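Long-range contact in nicotinamide-nucleotide adenylyltransferase NadR family / Ribosylnicotinamide kinase (PDB 6GYE), which binds nicotinamide riboside and probably phosphorylates it and adenylylates the resulting nucleotide on the way to NAD+: residues V197-E211 with E246-T260. Sequence-based numbering, arbitrary orientation.
Sequences VRRLARSINAPFSEE and EVNSPANQGIVFLDT. With NNR (Nicotinamide riboside), chain I.
Phe257 lies with one ring face against helix 193-203, beneath the backbone joining Leu200 to Ala201, in what is probably the P-loop kinase fold, where this helix packs on edge strand 255-259 of a parallel sheet. Leu200 CB sits 3.7 Å from Phe257 CE2, while small Ala201 lets the helix backbone come close: Ala201 CA lies 3.6 Å from Phe257 CD1. At the ring edge stand Ile204 CD1 and Ala206 CB. With CG anti to its carbonyl carbon (chi1 -69°), Phe257 turns its ring under the helix; an alanine here would probably open a gap beneath Leu200 and leave Ile204 without its aromatic neighbour. Past the helix the chain runs back beside the strand: Phe257 N donates to Pro207 O (3.1 Å) and Phe257 O accepts from Ser209 N (3.0 Å), a single parallel bridge pairing Phe208 with Phe257. Pro207 serves it through O, needing no N-H, and its apolar ring suits Val256 CG1. On the strand's other side Leu258 CD1 meets the bound nicotinamide. At the polar edge Asp259 is held by Thr194 and Lys193 of the apparent Walker A loop, and two waters lie between Asp259 OD2 and Glu210 OE1. Ser209 OG, also bonded to Asn243, accepts from Asp259 N at 3.0 Å, nearly straight at 163°.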
# COMPACT_ATOMS: atom_id res chain seq x y z
N VAL A 197 -21.82 4.30 3.49
CA VAL A 197 -20.48 4.44 2.90
C VAL A 197 -20.22 5.89 2.50
O VAL A 197 -19.18 6.47 2.84
CB VAL A 197 -20.34 3.51 1.69
CG1 VAL A 197 -19.09 3.86 0.88
CG2 VAL A 197 -20.31 2.05 2.12
N ARG A 198 -21.16 6.49 1.77
CA ARG A 198 -20.95 7.84 1.26
C ARG A 198 -20.91 8.86 2.39
O ARG A 198 -20.08 9.78 2.37
CB ARG A 198 -22.04 8.21 0.27
CG ARG A 198 -22.07 7.30 -0.94
CD ARG A 198 -23.19 7.66 -1.90
NE ARG A 198 -23.06 6.93 -3.16
CZ ARG A 198 -23.97 6.93 -4.12
NH1 ARG A 198 -25.09 7.62 -3.98
NH2 ARG A 198 -23.75 6.23 -5.22
N ARG A 199 -21.78 8.70 3.40
CA ARG A 199 -21.76 9.63 4.52
C ARG A 199 -20.48 9.46 5.34
O ARG A 199 -19.84 10.46 5.72
CB ARG A 199 -23.00 9.46 5.39
CG ARG A 199 -24.25 9.73 4.58
CD ARG A 199 -25.17 10.72 5.19
NE ARG A 199 -26.26 10.13 5.94
CZ ARG A 199 -27.55 10.34 5.67
NH1 ARG A 199 -27.90 11.13 4.65
NH2 ARG A 199 -28.48 9.78 6.43
N LEU A 200 -20.05 8.22 5.60
CA LEU A 200 -18.80 8.03 6.34
C LEU A 200 -17.63 8.66 5.60
O LEU A 200 -16.88 9.45 6.17
CB LEU A 200 -18.54 6.55 6.61
CG LEU A 200 -19.48 5.82 7.57
CD1 LEU A 200 -19.19 4.33 7.55
CD2 LEU A 200 -19.37 6.36 9.00
N ALA A 201 -17.48 8.34 4.30
CA ALA A 201 -16.37 8.87 3.50
C ALA A 201 -16.43 10.39 3.39
O ALA A 201 -15.43 11.08 3.61
CB ALA A 201 -16.37 8.25 2.10
N ARG A 202 -17.60 10.92 3.05
CA ARG A 202 -17.68 12.37 2.89
C ARG A 202 -17.42 13.09 4.21
O ARG A 202 -16.94 14.22 4.20
CB ARG A 202 -19.02 12.76 2.25
CG ARG A 202 -19.04 12.46 0.74
CD ARG A 202 -20.44 12.40 0.15
NE ARG A 202 -20.39 12.23 -1.30
CZ ARG A 202 -21.39 11.82 -2.06
NH1 ARG A 202 -22.58 11.51 -1.54
NH2 ARG A 202 -21.21 11.73 -3.37
N SER A 203 -17.68 12.43 5.34
CA SER A 203 -17.43 13.08 6.63
C SER A 203 -15.97 13.47 6.80
O SER A 203 -15.67 14.44 7.51
CB SER A 203 -17.84 12.16 7.79
OG SER A 203 -19.23 11.87 7.74
N ILE A 204 -15.06 12.80 6.11
CA ILE A 204 -13.65 13.12 6.32
C ILE A 204 -12.91 13.33 5.00
O ILE A 204 -11.68 13.24 4.95
CB ILE A 204 -12.97 12.02 7.15
CG1 ILE A 204 -13.14 10.65 6.48
CG2 ILE A 204 -13.53 11.99 8.58
CD1 ILE A 204 -12.25 9.55 7.10
N ASN A 205 -13.65 13.63 3.92
CA ASN A 205 -13.05 13.90 2.62
C ASN A 205 -12.29 12.68 2.08
O ASN A 205 -11.26 12.82 1.41
CB ASN A 205 -12.15 15.14 2.64
CG ASN A 205 -12.94 16.42 2.71
OD1 ASN A 205 -14.13 16.43 2.37
ND2 ASN A 205 -12.28 17.52 3.07
N ALA A 206 -12.80 11.45 2.38
CA ALA A 206 -12.19 10.22 1.91
C ALA A 206 -12.85 9.73 0.63
O ALA A 206 -14.03 9.98 0.40
CB ALA A 206 -12.30 9.13 2.98
N PRO A 207 -12.11 9.03 -0.23
CA PRO A 207 -12.73 8.40 -1.38
C PRO A 207 -13.46 7.14 -0.94
O PRO A 207 -13.20 6.59 0.13
CB PRO A 207 -11.54 8.06 -2.31
CG PRO A 207 -10.40 7.96 -1.43
CD PRO A 207 -10.65 8.82 -0.21
N PHE A 208 -14.39 6.70 -1.78
CA PHE A 208 -15.14 5.49 -1.51
C PHE A 208 -15.43 4.79 -2.83
O PHE A 208 -15.47 5.42 -3.88
CB PHE A 208 -16.45 5.79 -0.77
CG PHE A 208 -17.38 6.70 -1.54
CD1 PHE A 208 -17.29 8.08 -1.39
CD2 PHE A 208 -18.32 6.18 -2.41
CE1 PHE A 208 -18.15 8.92 -2.09
CE2 PHE A 208 -19.17 7.02 -3.12
CZ PHE A 208 -19.09 8.38 -2.97
N SER A 209 -15.63 3.48 -2.78
CA SER A 209 -16.05 2.73 -3.95
C SER A 209 -17.56 2.53 -3.91
O SER A 209 -18.22 2.70 -2.88
CB SER A 209 -15.34 1.38 -4.00
OG SER A 209 -15.79 0.58 -2.93
N GLU A 210 -18.10 2.10 -5.05
CA GLU A 210 -19.51 1.73 -5.17
C GLU A 210 -19.61 0.21 -5.19
O GLU A 210 -18.62 -0.51 -5.35
CB GLU A 210 -20.14 2.30 -6.45
CG GLU A 210 -20.15 3.82 -6.60
CD GLU A 210 -21.15 4.53 -5.68
OE1 GLU A 210 -21.86 3.86 -4.90
OE2 GLU A 210 -21.23 5.78 -5.76
N GLU A 211 -20.83 -0.28 -5.00
CA GLU A 211 -21.08 -1.72 -5.07
C GLU A 211 -21.09 -2.13 -6.54
O GLU A 211 -22.01 -1.76 -7.29
CB GLU A 211 -22.38 -2.10 -4.37
CG GLU A 211 -22.54 -3.62 -4.27
CD GLU A 211 -23.84 -4.07 -3.64
OE1 GLU A 211 -23.84 -5.05 -2.85
OE2 GLU A 211 -24.88 -3.45 -3.94
N GLU A 246 -9.84 2.91 -5.83
CA GLU A 246 -9.99 3.93 -4.80
C GLU A 246 -8.77 3.97 -3.88
O GLU A 246 -8.27 5.06 -3.55
CB GLU A 246 -11.29 3.70 -4.01
CG GLU A 246 -12.56 3.81 -4.86
CD GLU A 246 -12.65 5.11 -5.65
OE1 GLU A 246 -12.22 6.17 -5.15
OE2 GLU A 246 -13.16 5.08 -6.79
N VAL A 247 -8.25 2.81 -3.48
CA VAL A 247 -7.06 2.79 -2.63
C VAL A 247 -5.88 3.48 -3.32
O VAL A 247 -5.07 4.17 -2.68
CB VAL A 247 -6.71 1.35 -2.22
CG1 VAL A 247 -5.46 1.34 -1.35
CG2 VAL A 247 -7.89 0.74 -1.48
N ASN A 248 -5.77 3.29 -4.64
CA ASN A 248 -4.69 3.89 -5.42
C ASN A 248 -5.02 5.30 -5.90
O ASN A 248 -4.18 5.92 -6.54
CB ASN A 248 -4.34 3.01 -6.63
CG ASN A 248 -3.67 1.71 -6.22
OD1 ASN A 248 -2.79 1.69 -5.36
ND2 ASN A 248 -4.08 0.62 -6.84
N SER A 249 -6.20 5.82 -5.58
CA SER A 249 -6.62 7.11 -6.11
C SER A 249 -5.77 8.25 -5.55
O SER A 249 -5.48 8.28 -4.35
CB SER A 249 -8.09 7.35 -5.76
OG SER A 249 -8.47 8.67 -6.06
N PRO A 250 -5.41 9.23 -6.36
CA PRO A 250 -4.78 10.45 -5.80
C PRO A 250 -5.67 11.19 -4.82
O PRO A 250 -5.16 12.00 -4.05
CB PRO A 250 -4.47 11.30 -7.03
CG PRO A 250 -5.38 10.74 -8.12
CD PRO A 250 -5.62 9.30 -7.82
N ALA A 251 -6.98 10.97 -4.84
CA ALA A 251 -7.86 11.58 -3.85
C ALA A 251 -7.70 10.94 -2.47
O ALA A 251 -8.22 11.48 -1.49
CB ALA A 251 -9.32 11.50 -4.32
N ASN A 252 -7.05 9.78 -2.38
CA ASN A 252 -6.80 9.15 -1.09
C ASN A 252 -6.00 10.09 -0.18
O ASN A 252 -4.91 10.54 -0.54
CB ASN A 252 -6.04 7.84 -1.29
CG ASN A 252 -5.96 7.00 -0.03
OD1 ASN A 252 -6.30 7.46 1.06
ND2 ASN A 252 -5.50 5.77 -0.18
N GLN A 253 -6.56 10.40 0.98
CA GLN A 253 -5.86 11.17 1.99
C GLN A 253 -5.35 10.30 3.13
O GLN A 253 -4.79 10.83 4.07
CB GLN A 253 -6.75 12.29 2.55
CG GLN A 253 -7.39 13.11 1.47
CD GLN A 253 -7.96 14.44 1.95
OE1 GLN A 253 -7.79 15.46 1.28
NE2 GLN A 253 -8.64 14.43 3.08
N GLY A 254 -5.50 8.98 3.04
CA GLY A 254 -4.96 8.09 4.05
C GLY A 254 -5.97 7.07 4.54
O GLY A 254 -5.60 6.10 5.21
N ILE A 255 -7.24 7.27 4.20
CA ILE A 255 -8.32 6.37 4.59
C ILE A 255 -9.27 6.22 3.40
O ILE A 255 -9.68 7.23 2.82
CB ILE A 255 -9.09 6.94 5.81
CG1 ILE A 255 -8.11 7.32 6.93
CG2 ILE A 255 -10.15 5.94 6.29
CD1 ILE A 255 -8.76 7.82 8.22
N VAL A 256 -9.65 4.98 3.06
CA VAL A 256 -10.63 4.75 2.00
C VAL A 256 -11.75 3.85 2.51
O VAL A 256 -11.56 3.01 3.39
CB VAL A 256 -10.02 4.17 0.71
CG1 VAL A 256 -8.77 4.95 0.33
CG2 VAL A 256 -9.71 2.72 0.88
N PHE A 257 -12.94 4.02 1.93
CA PHE A 257 -14.12 3.26 2.30
C PHE A 257 -14.56 2.40 1.12
O PHE A 257 -14.63 2.88 -0.01
CB PHE A 257 -15.26 4.19 2.74
CG PHE A 257 -14.99 4.88 4.04
CD1 PHE A 257 -14.23 6.05 4.09
CD2 PHE A 257 -15.48 4.35 5.22
CE1 PHE A 257 -13.96 6.69 5.30
CE2 PHE A 257 -15.23 4.99 6.45
CZ PHE A 257 -14.47 6.16 6.48
N LEU A 258 -14.80 1.12 1.39
CA LEU A 258 -15.14 0.16 0.35
C LEU A 258 -16.56 -0.35 0.55
O LEU A 258 -16.89 -0.83 1.64
CB LEU A 258 -14.14 -1.00 0.35
CG LEU A 258 -12.68 -0.62 0.14
CD1 LEU A 258 -11.84 -1.90 0.07
CD2 LEU A 258 -12.48 0.26 -1.13
N ASP A 259 -17.36 -0.31 -0.51
CA ASP A 259 -18.74 -0.81 -0.49
C ASP A 259 -18.71 -2.27 -0.94
O ASP A 259 -18.81 -2.58 -2.14
CB ASP A 259 -19.64 0.04 -1.37
CG ASP A 259 -21.13 -0.18 -1.08
OD1 ASP A 259 -21.44 -1.15 -0.35
OD2 ASP A 259 -21.97 0.62 -1.55
N THR A 260 -18.58 -3.17 0.04
CA THR A 260 -18.51 -4.63 -0.13
C THR A 260 -17.22 -5.09 -0.80
O THR A 260 -16.41 -4.28 -1.27
CB THR A 260 -19.73 -5.20 -0.91
OG1 THR A 260 -19.59 -4.98 -2.31
CG2 THR A 260 -21.03 -4.60 -0.44
O2R NNR I . -4.84 -2.35 -5.44
C2R NNR I . -4.39 -2.85 -4.17
C3R NNR I . -2.95 -3.34 -4.22
O3R NNR I . -2.35 -3.22 -5.51
C4R NNR I . -3.00 -4.81 -3.81
C5R NNR I . -2.16 -5.07 -2.56
O5R NNR I . -2.27 -6.44 -2.19
O4R NNR I . -4.36 -5.15 -3.55
C1R NNR I . -5.23 -4.04 -3.76
N1 NNR I . -5.94 -3.73 -2.51
C2 NNR I . -7.21 -4.13 -2.36
C6 NNR I . -5.31 -3.05 -1.55
C5 NNR I . -5.96 -2.74 -0.36
C4 NNR I . -7.27 -3.15 -0.17
C3 NNR I . -7.90 -3.85 -1.19
C7 NNR I . -9.32 -4.31 -1.02
O7 NNR I . -10.00 -4.51 -2.02
N7 NNR I . -9.81 -4.47 0.21
O HOH W 1 -9.55 11.67 4.60
O HOH W 2 -14.17 8.33 -4.50
O HOH W 3 -21.03 3.23 -2.34
O HOH W 4 -22.90 1.51 -4.41